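PDB 2XVC: escrt-iii from Sulfolobus solfataricus, which probably takes part in membrane remodelling during archaeal cell division, with the crystallised fragment being its winged-helix domain. Local coordinates for residues A[24-29]-A[40-45]; A[13-18]-A[29-34]. All blocks are in the same frame, centred on the assembly; numbering follows the deposited sequence.

Interaction 1 (A[24-29]-A[40-45]); sequences GFLDIE and QEVVKL
Ile28 carries most of the contact with helix 39-51, lying against Val42 and Val43 where strand 25-27 gives way to helix 28-35. From CB the side chain forks. The CG2 methyl comes alongside the isopropyl group of Val42, 4.1 Å from Val42 CG1 and 4.2 Å from Val42 CB. The other branch begins at CG1, which lies beside the backbone N (chi1 -63°) and also rests 4.1 Å from Val42 CG1, so that this one valine methyl is met by both branches of the isoleucine. Beyond CG1 the chain is extended (chi2 -172°), and CD1 ends 3.9 Å from Val43 CG2, the two side chains crossing at about a right angle. Against Val42, by contrast, Ile28 runs past in the opposite direction, flank to flank.

Leu26, two residues earlier on the strand, approaches Val42 head-on: Leu26 CD2 meets Val42 CG1, the same methyl that Ile28 covers, tip to tip at 4.0 Å. No hydrogen bond crosses between the segments, and the association is purely apolar. Leu26, Ile28 and Val42 are buried, while Val43 lies at the partly exposed border.

Polar groups work along the chain instead. Asp27 occupies the N-cap of helix 28-35, its OD1 accepting a hydrogen bond from His30 N. The edge of strand 25-27 receives a strand of a bound peptide in parallel pairing, which extends the sheet. Joined here by branched aliphatic side chains, helices 28-35 and 39-51 form the helix-turn-helix of a winged-helix domain, and strand 25-27, which precedes them, is the first strand of its small sheet.

Interaction 2 (A[13-18]-A[29-34]); sequences RELLDY and EHFSKV
Phe31 of helix 28-35 drives the edge of its ring into the face of Tyr18 on helix 12-21, a T-shaped pair in the three-helix core of the winged-helix domain. The ring centroids are 4.8 Å apart and the planes stand at 70°. Phe31 CE2 is the leading atom, poised 3.5 Å above the centre of the Tyr18 ring, while Phe31 CD2 comes 3.5 Å from Tyr18 CE2. Both side chains have CG anti to the backbone N (chi1 175° for Tyr18), which sends the rings across the gap between segments 13-18 and 29-34, whose nearest CA atoms, those of Tyr18 and Phe31, are 10.0 Å apart. Tyr35 adds a third ring that meets both of these.

Toward the solvent the packing is much looser. His30 is next to Phe31 but exposed, and His30 CD2 comes no nearer than 4.5 Å to Tyr18 OH; Tyr18 itself is partly exposed.

Deeper inside, the end of the Leu15 side chain reaches the same phenylalanine from a second direction: its CD1 methyl sits over one face of the Phe31 ring, 3.9 Å from Phe31 CZ.

How the interactions relate
Interactions 1 and 2 are two sides of one hydrophobic core, their centres about 6 Å apart. Leu26 joins them from the strand: its CD1 lies 3.8 Å from Phe31 CD2 and 3.9 Å from Tyr18 CE2. Helix 39-51 closes another side of the core, with Val42 CG2 packed 3.7 Å from Phe31 CD1 and Leu45 CB 3.7 Å from Leu15 CD2. Along the chain the segments of the two contacts alternate. The bound peptide lies beside both, packing on Ile28 of interaction 1 and on Leu16 of helix 12-21. A cadmium ion lies about 10 Å from the side chain of Val42 and about 12 Å from that of Phe31.

Interaction 1 (A[24-29]-A[40-45])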
# COMPACT_ATOMS: atom_id res chain seq x y z
N GLY A 24 3.46 -6.90 6.77
CA GLY A 24 4.32 -6.36 5.71
C GLY A 24 4.01 -6.93 4.33
O GLY A 24 4.92 -7.22 3.55
N PHE A 25 2.72 -7.07 4.04
CA PHE A 25 2.27 -7.68 2.79
C PHE A 25 1.12 -6.89 2.21
O PHE A 25 0.25 -6.38 2.94
CB PHE A 25 1.86 -9.14 3.03
CG PHE A 25 1.35 -9.85 1.79
CD1 PHE A 25 2.24 -10.42 0.88
CD2 PHE A 25 -0.02 -9.97 1.55
CE1 PHE A 25 1.78 -11.08 -0.26
CE2 PHE A 25 -0.49 -10.63 0.41
CZ PHE A 25 0.41 -11.19 -0.50
N LEU A 26 1.11 -6.76 0.88
CA LEU A 26 0.05 -6.05 0.20
C LEU A 26 -0.18 -6.65 -1.17
O LEU A 26 0.72 -6.69 -2.01
CB LEU A 26 0.40 -4.56 0.06
CG LEU A 26 -0.62 -3.68 -0.67
CD1 LEU A 26 -1.91 -3.52 0.13
CD2 LEU A 26 -0.01 -2.32 -0.99
N ASP A 27 -1.41 -7.12 -1.39
CA ASP A 27 -1.85 -7.61 -2.68
C ASP A 27 -2.72 -6.51 -3.26
O ASP A 27 -3.87 -6.33 -2.84
CB ASP A 27 -2.62 -8.93 -2.49
CG ASP A 27 -3.21 -9.48 -3.78
OD1 ASP A 27 -3.43 -8.73 -4.75
OD2 ASP A 27 -3.48 -10.70 -3.81
N ILE A 28 -2.18 -5.75 -4.21
CA ILE A 28 -2.87 -4.57 -4.71
C ILE A 28 -4.23 -4.93 -5.31
O ILE A 28 -5.22 -4.23 -5.07
CB ILE A 28 -2.01 -3.75 -5.70
CG1 ILE A 28 -0.77 -3.21 -4.98
CG2 ILE A 28 -2.82 -2.60 -6.28
CD1 ILE A 28 0.06 -2.22 -5.80
N GLU A 29 -4.28 -6.03 -6.06
CA GLU A 29 -5.54 -6.51 -6.63
C GLU A 29 -6.58 -6.77 -5.54
O GLU A 29 -7.68 -6.21 -5.58
CB GLU A 29 -5.30 -7.78 -7.48
CG GLU A 29 -6.48 -8.21 -8.36
CD GLU A 29 -6.84 -7.20 -9.45
OE1 GLU A 29 -5.93 -6.48 -9.94
OE2 GLU A 29 -8.03 -7.12 -9.81
N GLN A 40 -4.44 2.42 -9.09
CA GLN A 40 -3.46 3.49 -9.31
C GLN A 40 -3.35 4.43 -8.11
O GLN A 40 -2.30 5.04 -7.90
CB GLN A 40 -3.73 4.26 -10.63
CG GLN A 40 -5.02 5.08 -10.66
CD GLN A 40 -6.26 4.28 -11.12
OE1 GLN A 40 -6.23 3.05 -11.28
NE2 GLN A 40 -7.36 5.01 -11.34
N GLU A 41 -4.42 4.53 -7.33
CA GLU A 41 -4.37 5.29 -6.08
C GLU A 41 -3.54 4.56 -5.01
O GLU A 41 -2.78 5.19 -4.27
CB GLU A 41 -5.77 5.64 -5.58
CG GLU A 41 -5.82 6.39 -4.23
CD GLU A 41 -5.12 7.75 -4.26
OE1 GLU A 41 -5.00 8.36 -5.35
OE2 GLU A 41 -4.69 8.21 -3.17
N VAL A 42 -3.66 3.23 -4.95
CA VAL A 42 -2.83 2.42 -4.05
C VAL A 42 -1.35 2.58 -4.42
O VAL A 42 -0.51 2.81 -3.55
CB VAL A 42 -3.23 0.92 -4.07
CG1 VAL A 42 -2.30 0.09 -3.19
CG2 VAL A 42 -4.67 0.75 -3.60
N VAL A 43 -1.05 2.48 -5.71
CA VAL A 43 0.31 2.65 -6.24
C VAL A 43 0.86 4.04 -5.89
O VAL A 43 1.98 4.16 -5.41
CB VAL A 43 0.35 2.41 -7.77
CG1 VAL A 43 1.68 2.89 -8.39
CG2 VAL A 43 0.12 0.93 -8.08
N LYS A 44 0.04 5.06 -6.13
CA LYS A 44 0.37 6.44 -5.78
C LYS A 44 0.73 6.59 -4.30
O LYS A 44 1.74 7.21 -3.96
CB LYS A 44 -0.79 7.37 -6.17
CG LYS A 44 -0.61 8.85 -5.86
CD LYS A 44 -1.77 9.64 -6.48
CE LYS A 44 -2.14 10.87 -5.66
NZ LYS A 44 -1.23 12.02 -5.96
N LEU A 45 -0.08 5.99 -3.41
CA LEU A 45 0.20 6.05 -1.97
C LEU A 45 1.47 5.29 -1.58
O LEU A 45 2.22 5.73 -0.72
CB LEU A 45 -1.00 5.54 -1.15
CG LEU A 45 -2.30 6.35 -1.18
CD1 LEU A 45 -3.46 5.53 -0.66
CD2 LEU A 45 -2.17 7.67 -0.42

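Interaction 2 (A[13-18]-A[29-34])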
# COMPACT_ATOMS: atom_id res chain seq x y z
N ARG A 13 -1.03 7.10 5.97
CA ARG A 13 -0.96 6.54 7.31
C ARG A 13 -1.83 5.29 7.44
O ARG A 13 -1.40 4.29 8.02
CB ARG A 13 -1.38 7.59 8.36
CG ARG A 13 -1.16 7.17 9.81
CD ARG A 13 0.31 7.25 10.20
NE ARG A 13 0.71 6.17 11.10
CZ ARG A 13 1.97 5.83 11.36
NH1 ARG A 13 2.98 6.47 10.79
NH2 ARG A 13 2.22 4.83 12.20
N GLU A 14 -3.04 5.36 6.89
CA GLU A 14 -3.94 4.21 6.85
C GLU A 14 -3.34 3.03 6.09
O GLU A 14 -3.37 1.90 6.56
CB GLU A 14 -5.30 4.59 6.26
CG GLU A 14 -6.21 5.31 7.25
CD GLU A 14 -7.46 5.88 6.60
OE1 GLU A 14 -7.35 6.55 5.55
OE2 GLU A 14 -8.56 5.65 7.15
N LEU A 15 -2.76 3.31 4.92
CA LEU A 15 -2.14 2.25 4.14
C LEU A 15 -0.95 1.63 4.89
O LEU A 15 -0.83 0.41 4.94
CB LEU A 15 -1.72 2.74 2.74
CG LEU A 15 -1.14 1.64 1.84
CD1 LEU A 15 -2.14 0.51 1.64
CD2 LEU A 15 -0.69 2.20 0.50
N LEU A 16 -0.12 2.48 5.49
CA LEU A 16 1.05 2.01 6.23
C LEU A 16 0.64 1.17 7.43
O LEU A 16 1.22 0.12 7.69
CB LEU A 16 1.94 3.18 6.67
CG LEU A 16 3.23 2.84 7.43
CD1 LEU A 16 4.17 2.00 6.57
CD2 LEU A 16 3.94 4.10 7.91
N ASP A 17 -0.38 1.63 8.16
CA ASP A 17 -0.92 0.86 9.28
C ASP A 17 -1.46 -0.49 8.80
O ASP A 17 -1.22 -1.51 9.44
CB ASP A 17 -2.02 1.64 10.01
CG ASP A 17 -1.48 2.75 10.91
OD1 ASP A 17 -0.26 2.78 11.20
OD2 ASP A 17 -2.29 3.60 11.34
N TYR A 18 -2.17 -0.49 7.68
CA TYR A 18 -2.68 -1.73 7.10
C TYR A 18 -1.55 -2.71 6.77
O TYR A 18 -1.62 -3.89 7.10
CB TYR A 18 -3.52 -1.46 5.84
CG TYR A 18 -3.96 -2.74 5.15
CD1 TYR A 18 -5.15 -3.38 5.51
CD2 TYR A 18 -3.18 -3.31 4.14
CE1 TYR A 18 -5.55 -4.56 4.87
CE2 TYR A 18 -3.57 -4.49 3.50
CZ TYR A 18 -4.75 -5.10 3.87
OH TYR A 18 -5.14 -6.25 3.24
N GLU A 29 -4.28 -6.03 -6.06
CA GLU A 29 -5.54 -6.51 -6.63
C GLU A 29 -6.58 -6.77 -5.54
O GLU A 29 -7.68 -6.21 -5.58
CB GLU A 29 -5.30 -7.78 -7.48
CG GLU A 29 -6.48 -8.21 -8.36
CD GLU A 29 -6.84 -7.20 -9.45
OE1 GLU A 29 -5.93 -6.48 -9.94
OE2 GLU A 29 -8.03 -7.12 -9.81
N HIS A 30 -6.22 -7.61 -4.57
CA HIS A 30 -7.08 -7.92 -3.42
C HIS A 30 -7.49 -6.66 -2.65
O HIS A 30 -8.67 -6.46 -2.37
CB HIS A 30 -6.37 -8.93 -2.51
CG HIS A 30 -7.13 -9.27 -1.26
ND1 HIS A 30 -8.16 -10.17 -1.23
CD2 HIS A 30 -6.97 -8.83 0.02
CE1 HIS A 30 -8.63 -10.27 0.00
NE2 HIS A 30 -7.93 -9.46 0.78
N PHE A 31 -6.51 -5.81 -2.32
CA PHE A 31 -6.76 -4.60 -1.55
C PHE A 31 -7.74 -3.66 -2.25
O PHE A 31 -8.65 -3.12 -1.62
CB PHE A 31 -5.45 -3.86 -1.24
CG PHE A 31 -5.61 -2.70 -0.31
CD1 PHE A 31 -5.88 -1.42 -0.80
CD2 PHE A 31 -5.50 -2.88 1.07
CE1 PHE A 31 -6.04 -0.33 0.07
CE2 PHE A 31 -5.65 -1.80 1.95
CZ PHE A 31 -5.92 -0.53 1.44
N SER A 32 -7.55 -3.48 -3.56
CA SER A 32 -8.43 -2.63 -4.35
C SER A 32 -9.86 -3.18 -4.34
O SER A 32 -10.81 -2.42 -4.21
CB SER A 32 -7.92 -2.54 -5.79
OG SER A 32 -8.79 -1.75 -6.57
N LYS A 33 -9.98 -4.49 -4.46
CA LYS A 33 -11.26 -5.18 -4.46
C LYS A 33 -12.00 -5.02 -3.12
O LYS A 33 -13.17 -4.65 -3.09
CB LYS A 33 -11.04 -6.66 -4.79
CG LYS A 33 -12.27 -7.41 -5.32
CD LYS A 33 -12.95 -8.27 -4.25
CE LYS A 33 -12.34 -9.67 -4.17
NZ LYS A 33 -12.76 -10.37 -2.92
N VAL A 34 -11.29 -5.26 -2.01
CA VAL A 34 -11.91 -5.27 -0.69
C VAL A 34 -12.18 -3.86 -0.14
O VAL A 34 -13.26 -3.59 0.39
CB VAL A 34 -11.05 -6.09 0.30
CG1 VAL A 34 -11.61 -6.02 1.72
CG2 VAL A 34 -10.95 -7.54 -0.16